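Local structure of DNA-entry nuclease inhibitor (Bacillus subtilis subsp. subtilis, 4MQD) at residues F64-S69 against F102-G107; Y109-W114 against Y128-V133. The protein inhibits the DNA-entry nuclease and takes part in making cells competent for transformation. One frame throughout, in Å; residues are numbered along the deposited sequence.

Contact 1: F64-S69 against F102-G107; sequences FRLNSS and FDLPKG
F64 reaches from the end of strand 59-66 to F102 and L104, its near end lying on F102 and its far end on L104. CB presses over one face of the F102 ring, 3.4 Å from F102 CE2. CG follows over the same face, nearer the rim than the middle, 3.8 Å from F102 CD2, and CD2 has already passed beyond the rim. The two rings thus form an offset stack with centroids 4.7 Å apart and planes inclined by 30°, splayed rather than flush. With CG anti to the backbone N (chi1 -163°), the ring runs on past F102, and its far edge arrives at the isobutyl group of L104. There F64 CZ meets L104 CD2 at 4.1 Å, close to the ring plane, so L104 closes the edge while F102 takes a face. The other methyl, L104 CD1, packs against L66 CD1 at 3.7 Å, and P105 CD lies at the margin, 4.5 Å from L66 CD2. All of this is apolar packing. An inverse gamma turn centred on D103 carries the chain from F102 to L104, placing both on the F64 side. W8 of strand 6-14 sets its ring edge-to-face with both phenylalanines, I90 and I92 of strand 90-93 touch them too, and Y109 of strand 107-116 packs on L66 and L104; the contact lies between the two sheets, 59-66 belonging to one and 90-93 to the other.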
loop_
_atom_site.group_PDB
_atom_site.type_symbol
_atom_site.label_atom_id
_atom_site.label_comp_id
_atom_site.label_asym_id
_atom_site.label_seq_id
_atom_site.Cartn_x
_atom_site.Cartn_y
_atom_site.Cartn_z
ATOM N N PHE A 64 9.399 -10.006 5.587
ATOM C CA PHE A 64 10.600 -9.695 4.823
ATOM C C PHE A 64 10.389 -10.028 3.352
ATOM O O PHE A 64 9.810 -11.065 3.023
ATOM C CB PHE A 64 11.812 -10.447 5.366
ATOM C CG PHE A 64 13.120 -9.877 4.903
ATOM C CD1 PHE A 64 13.648 -8.749 5.510
ATOM C CD2 PHE A 64 13.809 -10.450 3.843
ATOM C CE1 PHE A 64 14.847 -8.209 5.078
ATOM C CE2 PHE A 64 15.009 -9.917 3.407
ATOM C CZ PHE A 64 15.528 -8.794 4.024
ATOM N N ARG A 65 10.856 -9.139 2.477
ATOM C CA ARG A 65 10.729 -9.313 1.031
ATOM C C ARG A 65 12.011 -8.918 0.311
ATOM O O ARG A 65 12.753 -8.053 0.779
ATOM C CB ARG A 65 9.589 -8.456 0.490
ATOM C CG ARG A 65 8.217 -8.812 1.030
ATOM C CD ARG A 65 7.174 -7.838 0.518
ATOM N NE ARG A 65 5.862 -8.104 1.091
ATOM C CZ ARG A 65 4.773 -7.375 0.861
ATOM N NH1 ARG A 65 4.821 -6.314 0.061
ATOM N NH2 ARG A 65 3.625 -7.711 1.439
ATOM N N LEU A 66 12.251 -9.556 -0.833
ATOM C CA LEU A 66 13.371 -9.224 -1.710
ATOM C C LEU A 66 12.831 -8.814 -3.083
ATOM O O LEU A 66 12.181 -9.612 -3.763
ATOM C CB LEU A 66 14.307 -10.426 -1.848
ATOM C CG LEU A 66 15.504 -10.308 -2.799
ATOM C CD1 LEU A 66 16.402 -9.134 -2.439
ATOM C CD2 LEU A 66 16.296 -11.606 -2.802
ATOM N N ASN A 67 13.099 -7.566 -3.471
ATOM C CA ASN A 67 12.686 -7.019 -4.770
ATOM C C ASN A 67 11.190 -7.155 -5.050
ATOM O O ASN A 67 10.783 -7.521 -6.154
ATOM C CB ASN A 67 13.501 -7.653 -5.904
ATOM C CG ASN A 67 14.986 -7.366 -5.784
ATOM O OD1 ASN A 67 15.388 -6.236 -5.506
ATOM N ND2 ASN A 67 15.810 -8.384 -6.004
ATOM N N SER A 68 10.376 -6.852 -4.044
ATOM C CA SER A 68 8.929 -6.868 -4.206
ATOM C C SER A 68 8.476 -5.617 -4.948
ATOM O O SER A 68 9.002 -4.529 -4.718
ATOM C CB SER A 68 8.232 -6.938 -2.849
ATOM O OG SER A 68 6.823 -6.931 -3.003
ATOM N N SER A 69 7.509 -5.787 -5.846
ATOM C CA SER A 69 6.866 -4.667 -6.528
ATOM C C SER A 69 5.438 -4.459 -6.023
ATOM O O SER A 69 4.725 -3.586 -6.523
ATOM C CB SER A 69 6.860 -4.900 -8.042
ATOM O OG SER A 69 6.107 -6.052 -8.379
ATOM N N PHE A 102 17.238 -14.654 7.531
ATOM C CA PHE A 102 16.790 -14.517 6.150
ATOM C C PHE A 102 17.978 -14.667 5.208
ATOM O O PHE A 102 18.983 -13.967 5.351
ATOM C CB PHE A 102 16.116 -13.159 5.944
ATOM C CG PHE A 102 14.955 -12.915 6.869
ATOM C CD1 PHE A 102 15.149 -12.315 8.107
ATOM C CD2 PHE A 102 13.672 -13.297 6.507
ATOM C CE1 PHE A 102 14.081 -12.096 8.963
ATOM C CE2 PHE A 102 12.601 -13.079 7.357
ATOM C CZ PHE A 102 12.805 -12.477 8.586
ATOM N N ASP A 103 17.857 -15.591 4.257
ATOM C CA ASP A 103 18.917 -15.867 3.293
ATOM C C ASP A 103 18.970 -14.769 2.227
ATOM O O ASP A 103 18.398 -14.903 1.145
ATOM C CB ASP A 103 18.696 -17.243 2.649
ATOM C CG ASP A 103 19.847 -17.668 1.755
ATOM O OD1 ASP A 103 21.015 -17.393 2.107
ATOM O OD2 ASP A 103 19.584 -18.288 0.704
ATOM N N LEU A 104 19.657 -13.679 2.557
ATOM C CA LEU A 104 19.831 -12.551 1.646
ATOM C C LEU A 104 21.263 -12.569 1.107
ATOM O O LEU A 104 22.212 -12.639 1.890
ATOM C CB LEU A 104 19.558 -11.242 2.386
ATOM C CG LEU A 104 19.382 -9.975 1.548
ATOM C CD1 LEU A 104 18.162 -10.073 0.644
ATOM C CD2 LEU A 104 19.271 -8.758 2.456
ATOM N N PRO A 105 21.433 -12.516 -0.230
ATOM C CA PRO A 105 22.785 -12.542 -0.802
ATOM C C PRO A 105 23.644 -11.327 -0.446
ATOM O O PRO A 105 23.125 -10.309 0.019
ATOM C CB PRO A 105 22.537 -12.569 -2.318
ATOM C CG PRO A 105 21.123 -12.992 -2.490
ATOM C CD PRO A 105 20.391 -12.530 -1.273
ATOM N N LYS A 106 24.950 -11.450 -0.674
ATOM C CA LYS A 106 25.883 -10.341 -0.480
ATOM C C LYS A 106 25.575 -9.228 -1.474
ATOM O O LYS A 106 25.144 -9.495 -2.597
ATOM C CB LYS A 106 27.331 -10.797 -0.690
ATOM C CG LYS A 106 27.808 -11.889 0.255
ATOM C CD LYS A 106 29.327 -12.039 0.230
ATOM C CE LYS A 106 29.859 -12.541 -1.108
ATOM N NZ LYS A 106 29.380 -13.911 -1.447
ATOM N N GLY A 107 25.800 -7.985 -1.058
ATOM C CA GLY A 107 25.618 -6.834 -1.938
ATOM C C GLY A 107 24.933 -5.660 -1.269
ATOM O O GLY A 107 24.620 -5.699 -0.077
#

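Contact 2: Y109-W114 against Y128-V133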
loop_
_atom_site.group_PDB
_atom_site.type_symbol
_atom_site.label_atom_id
_atom_site.label_comp_id
_atom_site.label_asym_id
_atom_site.label_seq_id
_atom_site.Cartn_x
_atom_site.Cartn_y
_atom_site.Cartn_z
ATOM N N TYR A 109 21.802 -2.820 -0.950
ATOM C CA TYR A 109 20.352 -2.777 -1.068
ATOM C C TYR A 109 19.807 -1.429 -0.620
ATOM O O TYR A 109 20.470 -0.694 0.112
ATOM C CB TYR A 109 19.711 -3.865 -0.201
ATOM C CG TYR A 109 20.099 -5.284 -0.553
ATOM C CD1 TYR A 109 21.266 -5.852 -0.050
ATOM C CD2 TYR A 109 19.288 -6.064 -1.368
ATOM C CE1 TYR A 109 21.623 -7.154 -0.363
ATOM C CE2 TYR A 109 19.636 -7.368 -1.685
ATOM C CZ TYR A 109 20.802 -7.908 -1.179
ATOM O OH TYR A 109 21.152 -9.203 -1.489
ATOM N N GLN A 110 18.600 -1.113 -1.079
ATOM C CA GLN A 110 17.794 -0.053 -0.483
ATOM C C GLN A 110 16.742 -0.729 0.384
ATOM O O GLN A 110 15.742 -1.249 -0.124
ATOM C CB GLN A 110 17.135 0.822 -1.551
ATOM C CG GLN A 110 18.083 1.813 -2.215
ATOM C CD GLN A 110 18.610 2.872 -1.259
ATOM O OE1 GLN A 110 18.033 3.125 -0.199
ATOM N NE2 GLN A 110 19.717 3.500 -1.637
ATOM N N LEU A 111 16.994 -0.739 1.690
ATOM C CA LEU A 111 16.126 -1.409 2.646
ATOM C C LEU A 111 15.018 -0.464 3.093
ATOM O O LEU A 111 15.291 0.577 3.695
ATOM C CB LEU A 111 16.940 -1.874 3.856
ATOM C CG LEU A 111 16.260 -2.868 4.799
ATOM C CD1 LEU A 111 16.088 -4.221 4.123
ATOM C CD2 LEU A 111 17.058 -3.011 6.087
ATOM N N THR A 112 13.774 -0.829 2.790
ATOM C CA THR A 112 12.614 -0.032 3.170
ATOM C C THR A 112 11.796 -0.757 4.234
ATOM O O THR A 112 11.569 -1.961 4.132
ATOM C CB THR A 112 11.720 0.272 1.953
ATOM O OG1 THR A 112 12.476 0.999 0.978
ATOM C CG2 THR A 112 10.503 1.097 2.359
ATOM N N CYS A 113 11.364 -0.016 5.254
ATOM C CA CYS A 113 10.527 -0.559 6.320
ATOM C C CYS A 113 9.220 0.224 6.429
ATOM O O CYS A 113 9.231 1.426 6.705
ATOM C CB CYS A 113 11.263 -0.515 7.661
ATOM S SG CYS A 113 10.316 -1.182 9.055
ATOM N N TRP A 114 8.101 -0.460 6.202
ATOM C CA TRP A 114 6.780 0.134 6.380
ATOM C C TRP A 114 6.209 -0.296 7.723
ATOM O O TRP A 114 6.195 -1.490 8.037
ATOM C CB TRP A 114 5.816 -0.316 5.280
ATOM C CG TRP A 114 6.086 0.237 3.917
ATOM C CD1 TRP A 114 5.575 1.383 3.379
ATOM C CD2 TRP A 114 6.896 -0.357 2.901
ATOM N NE1 TRP A 114 6.031 1.548 2.094
ATOM C CE2 TRP A 114 6.842 0.493 1.774
ATOM C CE3 TRP A 114 7.667 -1.521 2.835
ATOM C CZ2 TRP A 114 7.534 0.214 0.593
ATOM C CZ3 TRP A 114 8.353 -1.799 1.662
ATOM C CH2 TRP A 114 8.283 -0.934 0.558
ATOM N N TYR A 128 5.397 -5.152 10.355
ATOM C CA TYR A 128 6.511 -4.404 9.787
ATOM C C TYR A 128 6.983 -5.080 8.507
ATOM O O TYR A 128 7.517 -6.191 8.538
ATOM C CB TYR A 128 7.632 -4.273 10.815
ATOM C CG TYR A 128 7.201 -3.450 12.007
ATOM C CD1 TYR A 128 7.335 -2.066 12.005
ATOM C CD2 TYR A 128 6.618 -4.052 13.120
ATOM C CE1 TYR A 128 6.921 -1.304 13.086
ATOM C CE2 TYR A 128 6.200 -3.297 14.206
ATOM C CZ TYR A 128 6.355 -1.925 14.183
ATOM O OH TYR A 128 5.943 -1.171 15.253
ATOM N N ILE A 129 6.747 -4.410 7.381
ATOM C CA ILE A 129 7.110 -4.933 6.069
ATOM C C ILE A 129 8.490 -4.406 5.709
ATOM O O ILE A 129 8.717 -3.195 5.720
ATOM C CB ILE A 129 6.094 -4.527 4.980
ATOM C CG1 ILE A 129 4.687 -5.012 5.357
ATOM C CG2 ILE A 129 6.510 -5.090 3.623
ATOM C CD1 ILE A 129 3.593 -4.531 4.427
ATOM N N ILE A 130 9.403 -5.322 5.395
ATOM C CA ILE A 130 10.788 -4.977 5.102
ATOM C C ILE A 130 11.160 -5.467 3.702
ATOM O O ILE A 130 11.270 -6.674 3.473
ATOM C CB ILE A 130 11.742 -5.580 6.153
ATOM C CG1 ILE A 130 11.337 -5.122 7.560
ATOM C CG2 ILE A 130 13.183 -5.176 5.862
ATOM C CD1 ILE A 130 12.027 -5.870 8.679
ATOM N N ASP A 131 11.348 -4.529 2.774
ATOM C CA ASP A 131 11.689 -4.854 1.389
ATOM C C ASP A 131 13.135 -4.467 1.091
ATOM O O ASP A 131 13.498 -3.286 1.138
ATOM C CB ASP A 131 10.735 -4.137 0.423
ATOM C CG ASP A 131 10.952 -4.533 -1.042
ATOM O OD1 ASP A 131 11.442 -5.651 -1.321
ATOM O OD2 ASP A 131 10.609 -3.715 -1.925
ATOM N N ALA A 132 13.954 -5.474 0.797
ATOM C CA ALA A 132 15.320 -5.259 0.343
ATOM C C ALA A 132 15.318 -5.182 -1.181
ATOM O O ALA A 132 15.046 -6.176 -1.853
ATOM C CB ALA A 132 16.224 -6.387 0.819
ATOM N N VAL A 133 15.606 -3.998 -1.717
ATOM C CA VAL A 133 15.689 -3.796 -3.162
ATOM C C VAL A 133 17.156 -3.767 -3.582
ATOM O O VAL A 133 17.932 -2.964 -3.068
ATOM C CB VAL A 133 15.004 -2.483 -3.590
ATOM C CG1 VAL A 133 15.070 -2.311 -5.104
ATOM C CG2 VAL A 133 13.560 -2.459 -3.104
#
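Q110, T112 and W114 pair with V133, D131 and I129 through six backbone hydrogen bonds, two at each pair. The straightest is T112 N to D131 O, 3.0 Å with 174° at the hydrogen; the longest is V133 N to Q110 O, 3.2 Å. CA-H...O contacts fill the intervals, among them C113 CA to I129 O at 3.3 Å. This is the regular antiparallel ladder of a beta hairpin, strands 107-116 and 127-134, with L111-A132 and C113-I130 as its non-hydrogen-bonded pairs; in the mixed sheet the hairpin lies between strands 77-85 and 59-66.

Apolar packing differs on the two faces. On the face of L111, C113, I130 and A132, L111 CD1 nestles between I130 CG2 (3.5 Å) and A132 CB (4.0 Å); I50 and F52 of strand 49-53 pack on L111, and F52 also on C113. On the other face W114 turns CG anti to its carbonyl carbon (chi1 -70°), which swings the indole back along its own strand. T112 CG2 lies 3.4 Å above the indole plane, toward the rim, while D131 CB meets the ring edge in plane, 3.6 Å from W114 CZ3. W114 CE3 also touches I129 CG2, 3.8 Å away. Replacing W114 with an alanine would probably uncover T112 CG2 and leave I129 and D131 CB without their aromatic neighbour.

The buried polar ends find partners outside the hairpin: T112 OG1 pairs with T80 OG1 in a hydrogen bond, and D131 OD1 accepts from S68 N.

How the contacts relate
Contact 1 and contact 2 lie side by side, their centres about 9 Å apart, and share a sheet in which strand 59-66 runs parallel to strand 127-134. The join is largely backbone: R65 N lies 2.7 Å from I130 O and R65 O 2.8 Å from A132 N, both probable hydrogen bonds. Side chains add to it, with L66 CD1 3.3 Å from A132 O. Y109 ties 109-114 back to 102-107 through a hydrogen bond from its OH to P105 O. I130, packed against L111 in contact 2, also touches F64, so the apolar layer of the hairpin continues into the phenylalanine pair of contact 1.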